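BB1 (Synthetic construct, PDB 6D0T) is a de novo designed beta barrel with no natural function, made in the design of fluorescence-activating barrels. Local coordinates at residues A[5-10]-A[88-93]; A[10-15]-A[106-111]; A[75-80]-A[95-100]. One frame throughout, in Å; residues are numbered along the deposited sequence.

Interaction 1. Residues A[5-10]-A[88-93]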
ATOM      1  N   ALA A   5      -1.822   8.355 -12.181  1.00 11.61           N
ATOM      2  CA  ALA A   5      -2.710   7.475 -12.932  1.00 11.86           C
ATOM      3  C   ALA A   5      -2.014   6.753 -14.062  1.00 11.97           C
ATOM      4  O   ALA A   5      -2.527   5.734 -14.525  1.00 13.14           O
ATOM      5  CB  ALA A   5      -3.906   8.268 -13.455  1.00 13.00           C
ATOM      6  N   GLN A   6      -0.883   7.268 -14.549  1.00 12.21           N
ATOM      7  CA  GLN A   6      -0.058   6.502 -15.473  1.00 12.72           C
ATOM      8  C   GLN A   6       0.619   5.315 -14.771  1.00 13.71           C
ATOM      9  O   GLN A   6       0.660   4.211 -15.303  1.00 14.62           O
ATOM     10  CB  GLN A   6       1.018   7.410 -16.094  1.00 14.84           C
ATOM     11  CG  GLN A   6       1.943   6.653 -17.043  1.00 16.75           C
ATOM     12  CD  GLN A   6       3.004   7.550 -17.672  1.00 17.79           C
ATOM     13  OE1 GLN A   6       3.329   8.613 -17.141  1.00 18.89           O
ATOM     14  NE2 GLN A   6       3.594   7.091 -18.760  1.00 20.06           N
ATOM     15  N   TYR A   7       1.173   5.532 -13.584  1.00 12.53           N
ATOM     16  CA  TYR A   7       2.128   4.611 -13.008  1.00 10.66           C
ATOM     17  C   TYR A   7       1.484   3.566 -12.089  1.00 14.59           C
ATOM     18  O   TYR A   7       1.798   2.376 -12.202  1.00 12.90           O
ATOM     19  CB  TYR A   7       3.202   5.396 -12.237  1.00 11.15           C
ATOM     20  CG  TYR A   7       4.180   4.486 -11.528  1.00 10.49           C
ATOM     21  CD1 TYR A   7       3.952   4.092 -10.236  1.00 11.77           C
ATOM     22  CD2 TYR A   7       5.310   4.003 -12.167  1.00  9.99           C
ATOM     23  CE1 TYR A   7       4.776   3.228  -9.600  1.00 11.78           C
ATOM     24  CE2 TYR A   7       6.161   3.149 -11.550  1.00 10.52           C
ATOM     25  CZ  TYR A   7       5.907   2.756 -10.239  1.00 11.77           C
ATOM     26  OH  TYR A   7       6.737   1.879  -9.581  1.00 13.62           O
ATOM     27  N   PHE A   8       0.592   3.981 -11.201  1.00 11.94           N
ATOM     28  CA  PHE A   8       0.200   3.063 -10.131  1.00 11.84           C
ATOM     29  C   PHE A   8      -0.811   2.009 -10.559  1.00 11.56           C
ATOM     30  O   PHE A   8      -0.770   0.904 -10.005  1.00 13.81           O
ATOM     31  CB  PHE A   8      -0.341   3.824  -8.912  1.00 12.53           C
ATOM     32  CG  PHE A   8       0.725   4.552  -8.141  1.00 11.33           C
ATOM     33  CD1 PHE A   8       1.664   3.867  -7.433  1.00 12.93           C
ATOM     34  CD2 PHE A   8       0.810   5.955  -8.189  1.00 12.85           C
ATOM     35  CE1 PHE A   8       2.680   4.551  -6.756  1.00 13.10           C
ATOM     36  CE2 PHE A   8       1.796   6.623  -7.508  1.00 14.30           C
ATOM     37  CZ  PHE A   8       2.740   5.926  -6.810  1.00 15.43           C
ATOM     38  N   PRO A   9      -1.695   2.259 -11.523  1.00 13.13           N
ATOM     39  CA  PRO A   9      -2.702   1.242 -11.856  1.00 14.48           C
ATOM     40  C   PRO A   9      -2.089  -0.073 -12.272  1.00 13.88           C
ATOM     41  O   PRO A   9      -1.070  -0.135 -12.972  1.00 14.51           O
ATOM     42  CB  PRO A   9      -3.515   1.892 -12.985  1.00 15.76           C
ATOM     43  CG  PRO A   9      -3.415   3.364 -12.658  1.00 16.25           C
ATOM     44  CD  PRO A   9      -1.963   3.527 -12.227  1.00 14.80           C
ATOM     45  N   GLY A  10      -2.733  -1.145 -11.825  1.00 13.10           N
ATOM     46  CA  GLY A  10      -2.205  -2.469 -12.056  1.00 15.33           C
ATOM     47  C   GLY A  10      -2.353  -3.377 -10.853  1.00 14.74           C
ATOM     48  O   GLY A  10      -2.994  -3.027  -9.851  1.00 14.18           O
ATOM     49  N   ASP A  88       8.752  -1.146 -11.508  1.00 13.91           N
ATOM     50  CA  ASP A  88       7.982  -2.225 -10.897  1.00 12.97           C
ATOM     51  C   ASP A  88       8.085  -2.303  -9.376  1.00 13.01           C
ATOM     52  O   ASP A  88       7.608  -3.288  -8.806  1.00 14.04           O
ATOM     53  CB  ASP A  88       8.365  -3.586 -11.506  1.00 15.79           C
ATOM     54  CG  ASP A  88       9.803  -4.035 -11.178  1.00 24.96           C
ATOM     55  OD1 ASP A  88      10.560  -3.333 -10.463  1.00 28.11           O
ATOM     56  OD2 ASP A  88      10.159  -5.161 -11.639  1.00 31.32           O
ATOM     57  N   SER A  89       8.633  -1.291  -8.687  1.00 13.13           N
ATOM     58  CA  SER A  89       8.891  -1.420  -7.253  1.00 13.11           C
ATOM     59  C   SER A  89       8.652  -0.101  -6.546  1.00 11.58           C
ATOM     60  O   SER A  89       9.152   0.938  -6.987  1.00 12.75           O
ATOM     61  CB  SER A  89      10.331  -1.886  -6.984  1.00 17.94           C
ATOM     62  OG  SER A  89      10.632  -1.814  -5.612  1.00 24.83           O
ATOM     63  N   VAL A  90       7.866  -0.156  -5.459  1.00 11.53           N
ATOM     64  CA  VAL A  90       7.540   1.003  -4.640  1.00 11.17           C
ATOM     65  C   VAL A  90       7.807   0.651  -3.179  1.00 11.63           C
ATOM     66  O   VAL A  90       7.316  -0.373  -2.691  1.00 13.94           O
ATOM     67  CB  VAL A  90       6.064   1.429  -4.818  1.00 10.93           C
ATOM     68  CG1 VAL A  90       5.773   2.676  -3.960  1.00 12.71           C
ATOM     69  CG2 VAL A  90       5.755   1.710  -6.260  1.00 12.56           C
ATOM     70  N   GLU A  91       8.550   1.498  -2.467  1.00 11.62           N
ATOM     71  CA  GLU A  91       8.718   1.277  -1.032  1.00 12.27           C
ATOM     72  C   GLU A  91       7.701   2.108  -0.259  1.00 13.69           C
ATOM     73  O   GLU A  91       7.303   3.185  -0.701  1.00 14.05           O
ATOM     74  CB  GLU A  91      10.152   1.606  -0.579  1.00 16.62           C
ATOM     75  CG  GLU A  91      11.154   0.628  -1.168  1.00 20.15           C
ATOM     76  CD  GLU A  91      12.594   0.776  -0.683  1.00 27.62           C
ATOM     77  OE1 GLU A  91      12.903   1.705   0.107  1.00 28.37           O
ATOM     78  OE2 GLU A  91      13.437  -0.060  -1.119  1.00 29.48           O
ATOM     79  N   VAL A  92       7.231   1.579   0.870  1.00 12.25           N
ATOM     80  CA  VAL A  92       6.262   2.295   1.691  1.00 13.24           C
ATOM     81  C   VAL A  92       6.771   2.382   3.128  1.00 15.16           C
ATOM     82  O   VAL A  92       7.524   1.527   3.602  1.00 14.24           O
ATOM     83  CB  VAL A  92       4.846   1.660   1.662  1.00 16.82           C
ATOM     84  CG1 VAL A  92       4.333   1.570   0.258  1.00 21.10           C
ATOM     85  CG2 VAL A  92       4.817   0.294   2.309  1.00 17.88           C
ATOM     86  N   ARG A  93       6.354   3.447   3.809  1.00 12.67           N
ATOM     87  CA  ARG A  93       6.627   3.649   5.230  1.00 14.62           C
ATOM     88  C   ARG A  93       5.353   4.190   5.867  1.00 14.69           C
ATOM     89  O   ARG A  93       4.786   5.174   5.380  1.00 16.74           O
ATOM     90  CB  ARG A  93       7.797   4.621   5.414  1.00 21.69           C
ATOM     91  CG  ARG A  93       8.210   4.855   6.840  1.00 31.28           C
ATOM     92  CD  ARG A  93       9.060   3.743   7.374  1.00 43.77           C
ATOM     93  NE  ARG A  93       9.565   4.039   8.715  1.00 53.03           N
TER

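Interaction 2. Residues A[10-15]-A[106-111]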
ATOM      1  N   GLY A  10      -2.733  -1.145 -11.825  1.00 13.10           N
ATOM      2  CA  GLY A  10      -2.205  -2.469 -12.056  1.00 15.33           C
ATOM      3  C   GLY A  10      -2.353  -3.377 -10.853  1.00 14.74           C
ATOM      4  O   GLY A  10      -2.994  -3.027  -9.851  1.00 14.18           O
ATOM      5  N   THR A  11      -1.791  -4.568 -10.990  1.00 13.58           N
ATOM      6  CA  THR A  11      -1.780  -5.577  -9.933  1.00 12.91           C
ATOM      7  C   THR A  11      -0.392  -5.654  -9.316  1.00 12.41           C
ATOM      8  O   THR A  11       0.605  -5.713 -10.029  1.00 13.94           O
ATOM      9  CB  THR A  11      -2.172  -6.931 -10.495  1.00 15.71           C
ATOM     10  OG1 THR A  11      -3.465  -6.818 -11.080  1.00 20.09           O
ATOM     11  CG2 THR A  11      -2.220  -7.990  -9.395  1.00 19.14           C
ATOM     12  N   TRP A  12      -0.339  -5.654  -7.981  1.00 12.13           N
ATOM     13  CA  TRP A  12       0.906  -5.634  -7.246  1.00 12.55           C
ATOM     14  C   TRP A  12       0.838  -6.656  -6.124  1.00 12.80           C
ATOM     15  O   TRP A  12      -0.222  -6.872  -5.538  1.00 16.78           O
ATOM     16  CB  TRP A  12       1.187  -4.287  -6.608  1.00 12.98           C
ATOM     17  CG  TRP A  12       1.185  -3.089  -7.549  1.00 12.41           C
ATOM     18  CD1 TRP A  12       0.087  -2.507  -8.156  1.00 12.13           C
ATOM     19  CD2 TRP A  12       2.310  -2.299  -7.917  1.00 10.81           C
ATOM     20  NE1 TRP A  12       0.482  -1.424  -8.891  1.00 11.35           N
ATOM     21  CE2 TRP A  12       1.850  -1.279  -8.762  1.00 11.97           C
ATOM     22  CE3 TRP A  12       3.675  -2.366  -7.630  1.00 10.56           C
ATOM     23  CZ2 TRP A  12       2.695  -0.326  -9.302  1.00 12.06           C
ATOM     24  CZ3 TRP A  12       4.517  -1.412  -8.170  1.00 13.14           C
ATOM     25  CH2 TRP A  12       4.028  -0.406  -8.996  1.00 13.02           C
ATOM     26  N   GLU A  13       1.976  -7.274  -5.833  1.00 12.93           N
ATOM     27  CA  GLU A  13       2.153  -8.021  -4.602  1.00 15.66           C
ATOM     28  C   GLU A  13       2.729  -7.079  -3.566  1.00 14.79           C
ATOM     29  O   GLU A  13       3.500  -6.170  -3.900  1.00 16.90           O
ATOM     30  CB  GLU A  13       3.056  -9.228  -4.839  1.00 25.56           C
ATOM     31  CG  GLU A  13       2.341 -10.267  -5.701  1.00 42.02           C
ATOM     32  CD  GLU A  13       3.071 -11.593  -5.792  1.00 57.52           C
ATOM     33  OE1 GLU A  13       4.243 -11.668  -5.357  1.00 62.34           O
ATOM     34  OE2 GLU A  13       2.461 -12.562  -6.297  1.00 63.39           O
ATOM     35  N   PHE A  14       2.364  -7.291  -2.305  1.00 13.40           N
ATOM     36  CA  PHE A  14       2.915  -6.474  -1.238  1.00 13.26           C
ATOM     37  C   PHE A  14       3.426  -7.307  -0.075  1.00 14.45           C
ATOM     38  O   PHE A  14       2.999  -8.454   0.150  1.00 13.66           O
ATOM     39  CB  PHE A  14       1.899  -5.436  -0.714  1.00 13.27           C
ATOM     40  CG  PHE A  14       0.776  -6.003   0.143  1.00 12.78           C
ATOM     41  CD1 PHE A  14       0.900  -6.060   1.520  1.00 12.41           C
ATOM     42  CD2 PHE A  14      -0.422  -6.375  -0.426  1.00 17.66           C
ATOM     43  CE1 PHE A  14      -0.143  -6.510   2.312  1.00 13.72           C
ATOM     44  CE2 PHE A  14      -1.479  -6.835   0.369  1.00 17.10           C
ATOM     45  CZ  PHE A  14      -1.343  -6.894   1.719  1.00 14.77           C
ATOM     46  N   ARG A  15       4.400  -6.732   0.631  0.51 13.98           N
ATOM     47  CA  ARG A  15       4.889  -7.275   1.892  0.51 14.84           C
ATOM     48  C   ARG A  15       5.158  -6.090   2.800  0.51 14.23           C
ATOM     49  O   ARG A  15       5.907  -5.184   2.422  0.51 15.59           O
ATOM     50  CB  ARG A  15       6.160  -8.109   1.721  0.51 20.47           C
ATOM     51  CG  ARG A  15       6.617  -8.767   3.028  0.51 28.83           C
ATOM     52  CD  ARG A  15       7.691  -7.965   3.765  0.51 39.27           C
ATOM     53  NE  ARG A  15       9.014  -8.226   3.202  0.51 49.43           N
ATOM     54  CZ  ARG A  15       9.815  -9.216   3.585  0.51 57.04           C
ATOM     55  NH1 ARG A  15      10.987  -9.372   2.993  0.51 61.75           N
ATOM     56  NH2 ARG A  15       9.457 -10.051   4.554  0.51 58.65           N
ATOM     57  N   PHE A 106       5.691  -2.712  -2.573  1.00 11.20           N
ATOM     58  CA  PHE A 106       4.812  -3.189  -3.644  1.00 12.43           C
ATOM     59  C   PHE A 106       5.684  -3.584  -4.830  1.00 12.21           C
ATOM     60  O   PHE A 106       6.578  -2.811  -5.240  1.00 14.25           O
ATOM     61  CB  PHE A 106       3.837  -2.101  -4.120  1.00 11.56           C
ATOM     62  CG  PHE A 106       2.806  -1.673  -3.139  1.00 13.75           C
ATOM     63  CD1 PHE A 106       1.709  -2.451  -2.873  1.00 18.11           C
ATOM     64  CD2 PHE A 106       2.881  -0.423  -2.551  1.00 19.56           C
ATOM     65  CE1 PHE A 106       0.716  -2.009  -1.989  1.00 18.99           C
ATOM     66  CE2 PHE A 106       1.907   0.009  -1.674  1.00 21.39           C
ATOM     67  CZ  PHE A 106       0.810  -0.798  -1.396  1.00 20.19           C
ATOM     68  N   ARG A 107       5.400  -4.744  -5.414  1.00 11.80           N
ATOM     69  CA  ARG A 107       6.105  -5.281  -6.576  1.00 13.35           C
ATOM     70  C   ARG A 107       5.077  -5.559  -7.673  1.00 12.53           C
ATOM     71  O   ARG A 107       4.122  -6.326  -7.467  1.00 14.82           O
ATOM     72  CB  ARG A 107       6.884  -6.538  -6.189  1.00 19.77           C
ATOM     73  CG  ARG A 107       7.828  -6.250  -5.010  1.00 31.96           C
ATOM     74  CD  ARG A 107       8.611  -7.479  -4.553  1.00 43.71           C
ATOM     75  NE  ARG A 107       9.310  -8.111  -5.666  1.00 54.26           N
ATOM     76  CZ  ARG A 107      10.491  -7.719  -6.137  1.00 60.40           C
ATOM     77  NH1 ARG A 107      11.120  -6.679  -5.603  1.00 61.30           N
ATOM     78  NH2 ARG A 107      11.040  -8.371  -7.152  1.00 61.82           N
ATOM     79  N   ARG A 108       5.255  -4.906  -8.828  1.00 13.93           N
ATOM     80  CA  ARG A 108       4.269  -4.981  -9.897  1.00 13.81           C
ATOM     81  C   ARG A 108       4.280  -6.364 -10.521  1.00 15.29           C
ATOM     82  O   ARG A 108       5.346  -6.937 -10.768  1.00 17.15           O
ATOM     83  CB  ARG A 108       4.567  -3.907 -10.958  1.00 15.00           C
ATOM     84  CG  ARG A 108       3.461  -3.699 -11.960  1.00 16.43           C
ATOM     85  CD  ARG A 108       3.912  -2.865 -13.130  1.00 15.55           C
ATOM     86  NE  ARG A 108       4.332  -1.515 -12.780  1.00 12.90           N
ATOM     87  CZ  ARG A 108       3.518  -0.482 -12.577  1.00 13.15           C
ATOM     88  NH1 ARG A 108       2.192  -0.615 -12.664  1.00 11.90           N
ATOM     89  NH2 ARG A 108       4.062   0.698 -12.318  1.00 12.43           N
ATOM     90  N   GLN A 109       3.077  -6.906 -10.759  1.00 18.70           N
ATOM     91  CA  GLN A 109       2.893  -8.200 -11.397  1.00 31.26           C
ATOM     92  C   GLN A 109       2.369  -8.008 -12.813  1.00 49.96           C
ATOM     93  O   GLN A 109       2.030  -6.901 -13.235  1.00 50.48           O
ATOM     94  CB  GLN A 109       1.907  -9.065 -10.600  1.00 31.81           C
ATOM     95  CG  GLN A 109       2.269  -9.245  -9.148  1.00 35.41           C
ATOM     96  CD  GLN A 109       3.663  -9.806  -8.965  1.00 38.17           C
ATOM     97  OE1 GLN A 109       4.525  -9.199  -8.301  1.00 38.26           O
ATOM     98  NE2 GLN A 109       3.904 -10.975  -9.560  1.00 39.70           N
ATOM     99  N   GLU A 110       2.269  -9.120 -13.535  1.00 66.73           N
ATOM    100  CA  GLU A 110       1.535  -9.183 -14.794  1.00 80.58           C
ATOM    101  C   GLU A 110       0.122  -9.684 -14.504  1.00 91.83           C
ATOM    102  O   GLU A 110      -0.051 -10.776 -13.953  1.00 98.29           O
ATOM    103  CB  GLU A 110       2.238 -10.099 -15.797  1.00 81.96           C
ATOM    104  CG  GLU A 110       3.667  -9.680 -16.134  1.00 83.08           C
ATOM    105  CD  GLU A 110       4.708 -10.367 -15.263  1.00 84.89           C
ATOM    106  OE1 GLU A 110       5.578  -9.664 -14.696  1.00 87.03           O
ATOM    107  OE2 GLU A 110       4.653 -11.610 -15.143  1.00 84.06           O
ATOM    108  N   GLY A 111      -0.879  -8.881 -14.850  1.00 94.83           N
ATOM    109  CA  GLY A 111      -2.265  -9.269 -14.661  1.00 97.00           C
ATOM    110  C   GLY A 111      -2.645  -9.455 -13.207  1.00 98.53           C
ATOM    111  O   GLY A 111      -3.826  -9.449 -12.863  1.00 99.74           O
TER
HETATM  112  O   HOH W   1      -0.131  -5.152 -13.342  0.94 18.79           O

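Interaction 3. Residues A[75-80]-A[95-100]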
ATOM      1  N   GLY A  75      -8.941  -4.694  11.375  1.00 16.68           N
ATOM      2  CA  GLY A  75      -8.927  -3.511  12.181  1.00 17.16           C
ATOM      3  C   GLY A  75      -7.679  -2.698  12.054  1.00 18.57           C
ATOM      4  O   GLY A  75      -7.601  -1.623  12.655  1.00 22.12           O
ATOM      5  N   ALA A  76      -6.699  -3.177  11.316  1.00 17.53           N
ATOM      6  CA  ALA A  76      -5.500  -2.391  11.099  1.00 20.26           C
ATOM      7  C   ALA A  76      -5.808  -1.206  10.194  1.00 20.15           C
ATOM      8  O   ALA A  76      -6.467  -1.347   9.164  1.00 22.09           O
ATOM      9  CB  ALA A  76      -4.417  -3.264  10.468  1.00 23.36           C
ATOM     10  N   ARG A  77      -5.304  -0.030  10.576  1.00 19.26           N
ATOM     11  CA  ARG A  77      -5.456   1.184   9.785  1.00 17.88           C
ATOM     12  C   ARG A  77      -4.081   1.796   9.602  1.00 17.59           C
ATOM     13  O   ARG A  77      -3.395   2.086  10.587  1.00 19.26           O
ATOM     14  CB  ARG A  77      -6.422   2.166  10.449  1.00 23.70           C
ATOM     15  CG  ARG A  77      -7.837   1.580  10.624  1.00 31.26           C
ATOM     16  CD  ARG A  77      -8.857   2.633  11.026  1.00 39.59           C
ATOM     17  NE  ARG A  77      -8.417   3.435  12.174  1.00 47.60           N
ATOM     18  CZ  ARG A  77      -8.744   3.207  13.443  1.00 52.86           C
ATOM     19  NH1 ARG A  77      -9.534   2.193  13.775  1.00 56.22           N
ATOM     20  NH2 ARG A  77      -8.274   4.008  14.392  1.00 53.48           N
ATOM     21  N   TRP A  78      -3.695   2.018   8.342  1.00 16.43           N
ATOM     22  CA  TRP A  78      -2.321   2.326   7.965  1.00 15.46           C
ATOM     23  C   TRP A  78      -2.274   3.648   7.210  1.00 16.51           C
ATOM     24  O   TRP A  78      -3.051   3.866   6.282  1.00 17.29           O
ATOM     25  CB  TRP A  78      -1.750   1.207   7.071  1.00 15.44           C
ATOM     26  CG  TRP A  78      -1.693  -0.130   7.770  1.00 19.11           C
ATOM     27  CD1 TRP A  78      -1.492  -0.356   9.102  1.00 21.90           C
ATOM     28  CD2 TRP A  78      -1.816  -1.417   7.164  1.00 19.65           C
ATOM     29  NE1 TRP A  78      -1.488  -1.696   9.355  1.00 20.42           N
ATOM     30  CE2 TRP A  78      -1.689  -2.371   8.186  1.00 21.08           C
ATOM     31  CE3 TRP A  78      -2.034  -1.853   5.857  1.00 23.31           C
ATOM     32  CZ2 TRP A  78      -1.770  -3.738   7.949  1.00 23.51           C
ATOM     33  CZ3 TRP A  78      -2.118  -3.205   5.620  1.00 24.90           C
ATOM     34  CH2 TRP A  78      -2.004  -4.134   6.675  1.00 23.30           C
ATOM     35  N   GLU A  79      -1.348   4.517   7.599  0.52 14.84           N
ATOM     36  CA  GLU A  79      -1.244   5.836   6.998  0.52 14.27           C
ATOM     37  C   GLU A  79       0.219   6.232   6.892  0.52 13.47           C
ATOM     38  O   GLU A  79       0.949   6.216   7.894  0.52 14.75           O
ATOM     39  CB  GLU A  79      -2.017   6.872   7.822  0.52 20.97           C
ATOM     40  CG  GLU A  79      -3.439   6.441   8.151  0.52 27.81           C
ATOM     41  CD  GLU A  79      -4.209   7.485   8.924  0.52 34.60           C
ATOM     42  OE1 GLU A  79      -4.415   8.594   8.391  0.52 37.63           O
ATOM     43  OE2 GLU A  79      -4.617   7.191  10.065  0.52 38.21           O
ATOM     44  N   GLY A  80       0.643   6.607   5.684  1.00 13.61           N
ATOM     45  CA  GLY A  80       2.006   7.057   5.529  1.00 14.87           C
ATOM     46  C   GLY A  80       2.305   7.583   4.152  1.00 15.02           C
ATOM     47  O   GLY A  80       1.493   8.301   3.546  1.00 15.53           O
ATOM     48  N   LYS A  95       2.552   4.396   9.578  1.00 16.54           N
ATOM     49  CA  LYS A  95       2.142   4.164  10.949  1.00 18.45           C
ATOM     50  C   LYS A  95       0.821   3.412  10.976  1.00 17.48           C
ATOM     51  O   LYS A  95      -0.039   3.591  10.105  1.00 18.09           O
ATOM     52  CB  LYS A  95       1.950   5.479  11.716  1.00 24.88           C
ATOM     53  CG  LYS A  95       3.131   6.431  11.743  1.00 36.48           C
ATOM     54  CD  LYS A  95       4.172   6.005  12.775  1.00 45.53           C
ATOM     55  CE  LYS A  95       5.028   7.194  13.216  1.00 52.95           C
ATOM     56  NZ  LYS A  95       5.770   7.772  12.058  1.00 57.77           N
ATOM     57  N   SER A  96       0.683   2.560  11.964  1.00 19.37           N
ATOM     58  CA  SER A  96      -0.508   1.765  12.176  1.00 23.92           C
ATOM     59  C   SER A  96      -1.263   2.260  13.407  1.00 28.38           C
ATOM     60  O   SER A  96      -0.681   2.815  14.351  1.00 29.85           O
ATOM     61  CB  SER A  96      -0.120   0.291  12.344  1.00 25.63           C
ATOM     62  OG  SER A  96      -1.262  -0.534  12.526  1.00 29.31           O
ATOM     63  N   SER A  97      -2.584   2.061  13.370  1.00 28.27           N
ATOM     64  CA  SER A  97      -3.446   2.401  14.494  1.00 32.29           C
ATOM     65  C   SER A  97      -3.116   1.599  15.742  1.00 37.55           C
ATOM     66  O   SER A  97      -3.507   2.005  16.841  1.00 39.90           O
ATOM     67  CB  SER A  97      -4.908   2.166  14.135  1.00 31.97           C
ATOM     68  OG  SER A  97      -5.081   0.884  13.534  1.00 34.09           O
ATOM     69  N   ASP A  98      -2.441   0.461  15.614  1.00 41.38           N
ATOM     70  CA  ASP A  98      -2.014  -0.307  16.783  0.61 44.01           C
ATOM     71  C   ASP A  98      -0.709   0.209  17.381  1.00 42.95           C
ATOM     72  O   ASP A  98      -0.160  -0.427  18.290  1.00 42.85           O
ATOM     73  CB  ASP A  98      -1.875  -1.792  16.416  0.61 47.42           C
ATOM     74  CG  ASP A  98      -1.122  -2.013  15.116  0.61 50.29           C
ATOM     75  OD1 ASP A  98      -0.129  -1.300  14.870  0.61 52.06           O
ATOM     76  OD2 ASP A  98      -1.525  -2.898  14.330  0.61 51.12           O
ATOM     77  N   GLY A  99      -0.190   1.333  16.892  1.00 40.10           N
ATOM     78  CA  GLY A  99       1.033   1.893  17.417  1.00 37.63           C
ATOM     79  C   GLY A  99       2.310   1.410  16.751  1.00 34.98           C
ATOM     80  O   GLY A  99       3.386   1.891  17.109  1.00 35.94           O
ATOM     81  N   ARG A 100       2.222   0.480  15.808  1.00 32.64           N
ATOM     82  CA  ARG A 100       3.381  -0.046  15.112  1.00 30.50           C
ATOM     83  C   ARG A 100       3.831   0.882  13.981  1.00 27.46           C
ATOM     84  O   ARG A 100       3.047   1.646  13.413  1.00 26.54           O
ATOM     85  CB  ARG A 100       3.064  -1.422  14.519  1.00 33.79           C
ATOM     86  CG  ARG A 100       2.762  -2.507  15.545  1.00 37.98           C
ATOM     87  CD  ARG A 100       2.423  -3.812  14.840  1.00 43.37           C
ATOM     88  NE  ARG A 100       2.619  -4.963  15.719  1.00 48.09           N
ATOM     89  CZ  ARG A 100       1.655  -5.732  16.221  1.00 52.70           C
ATOM     90  NH1 ARG A 100       0.369  -5.529  15.927  1.00 51.68           N
ATOM     91  NH2 ARG A 100       1.990  -6.732  17.013  1.00 56.87           N
TER

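Interaction 1. Residues A[5-10]-A[88-93]
Val90 meets Tyr7 and Phe8 with a single methyl, CG2. The methyl lies at the edge of the Tyr7 ring, near its plane, 3.5 Å from Tyr7 OH and 3.8 Å from Tyr7 CE1, so it touches the phenol along one flank and not over a face. Phe8 comes to the same methyl obliquely, its CE1 4.2 Å from Val90 CG2. The two rings also lean on each other: Tyr7 CD1 stands 3.6 Å above one face of the Phe8 ring, toward its rim. With CG anti to the backbone N (chi1 176°), Tyr7 sends its ring out from the short helix 4-7 and past the valine, which slides by in the other direction. Further out, Tyr7 OH is hydrogen-bonded to the carbonyl of Ser86, while Arg108 makes a cation-pi contact with the ring and binds the Tyr7 carbonyl through NH2. Phe8 is set by Leu82, Met30 and an edge-to-face contact with Tyr66, and its carbonyl receives Trp12 NE1. The chain from helix 4-7 through Phe8 thus packs its two rings on strand 89-96 at one end of the eight-stranded barrel. Between 5-10 and 88-93 the adhesion is apolar and modest, 141 Å² of buried surface; the directional bonds on Tyr7 and Phe8 come from the neighbouring Ser86, Trp12 and Arg108.

Interaction 2. Residues A[10-15]-A[106-111]
Strand 10-15 runs antiparallel to 106-108, their axes 143° apart, with Glu13 and Arg107 as the hydrogen-bonded pair and Trp12-Arg108 and Phe14-Phe106 as the non-hydrogen-bonded pairs. This is the seam of the barrel, where the first and last of eight strands join and close the sheet. Glu13 N reaches Arg107 O at 2.9 Å, Arg107 N returns to Glu13 O at 2.8 Å, and Gln109 N continues the ladder to Thr11 O at 2.8 Å. Trp12, Phe14, Phe106 and Arg108 share one side of the seam. Arg108 CB sits over the six-membered ring of Trp12, 3.8 Å from its centroid, a CH-pi contact. Beyond CB the chain runs extended before bending at chi3, which brings the guanidinium back across the far end of the indole: Trp12 CZ2 lies over one guanidinium face, 3.4 Å from Arg108 CZ, but the planes are 48° apart and do not stack in parallel. The guanidinium is held from outside as well, its NE bonding to the carbonyl of Pro87. Further along, Phe106 CB presses on Trp12 CE3, and its ring rests against the CB of Phe14; Val28 and Val92 also pack here, Val28 on Trp12, Phe14 and Phe106, Val92 on Phe106. Glu13 and Gln109 are on the outer side, where the two chains cross at about a right angle and the carboxylate and amide planes are stacked, nearly parallel (14° apart). The return link of the Thr11-Gln109 pair passes through a water, which accepts from Thr11 N at 2.9 Å and donates to Gln109 O at 2.8 Å.

Interaction 3. Residues A[75-80]-A[95-100]
Asp98 OD1 is gripped twice, in one of the two conformers of Asp98, by Ser96 OG, which also leans on Trp78 of the partner strand, and by Arg100 N. The serine bond is short, Ser96 OG to Asp98 OD1 2.7 Å, and arrives from above the carboxylate plane; Arg100 N comes nearly in line with the C-O bond, making an Asx turn. In that conformer both bonds brace the type I turn Ser96-Gly99, which leads from strand 89-96 toward strand 101-108 in the antiparallel barrel. Ser96 itself is bonded on both backbone sides of the turn, its O by Gly99 N and its N to Arg100 O, as expected for a type I turn with a G1 bulge. Arg100 NE is further tied to Asp20.

Beside this turn, strand 77-80 pairs with 95-96, and the pairing carries on into Ser97 of the turn. Glu79 and Lys95 form a hydrogen-bonded pair, each N to the other's O at 3.0 Å. Beyond the Trp78-Ser96 pair, Ser97 N gives a 2.9 Å bond to Arg77 O, in the carbonyl plane, but the reverse bond goes to a side chain: Arg77 N reaches Ser97 OG at 3.1 Å with a bent N-H...O angle of 138°. With chi1 at 48°, between the backbone N and carbonyl carbon, Ser97 OG is turned to Arg77 N and takes the bond a backbone carbonyl would otherwise accept. Trp78 and Ser96 form the non-hydrogen-bonded pair, with Ser96 OG at the indole edge, near its plane, and Ser96 CB 3.6 Å from Trp78 CD1. Tyr24, Phe16, Phe94 and Tyr102 ring the same indole. On the outer face Arg77 bends at chi3 to fold over the turn, and Ser97 CB lies over one guanidinium face, 3.8 Å from Arg77 NH2.

Interactions 1 and 2 are neighbours, their centres 8 Å apart, and share Gly10, the residue at which the chain passes from the short N-terminal helix and its loop into the first strand. The link from Arg108 NH2 to Tyr7 O, 2.8 Å, bridges the two contacts. Strands 89-96 and 101-108 add a second tie, Phe106 N to Val90 O at 2.9 Å. Interaction 3 lies on the other side of the chain's centre, about 20 Å from the centre of interaction 1 and 21 Å from that of interaction 2, yet strand 89-96 runs through both 1 and 3. The three therefore mark the end where the N-terminal segment packs, the closing seam and a turn-bearing far end of one barrel.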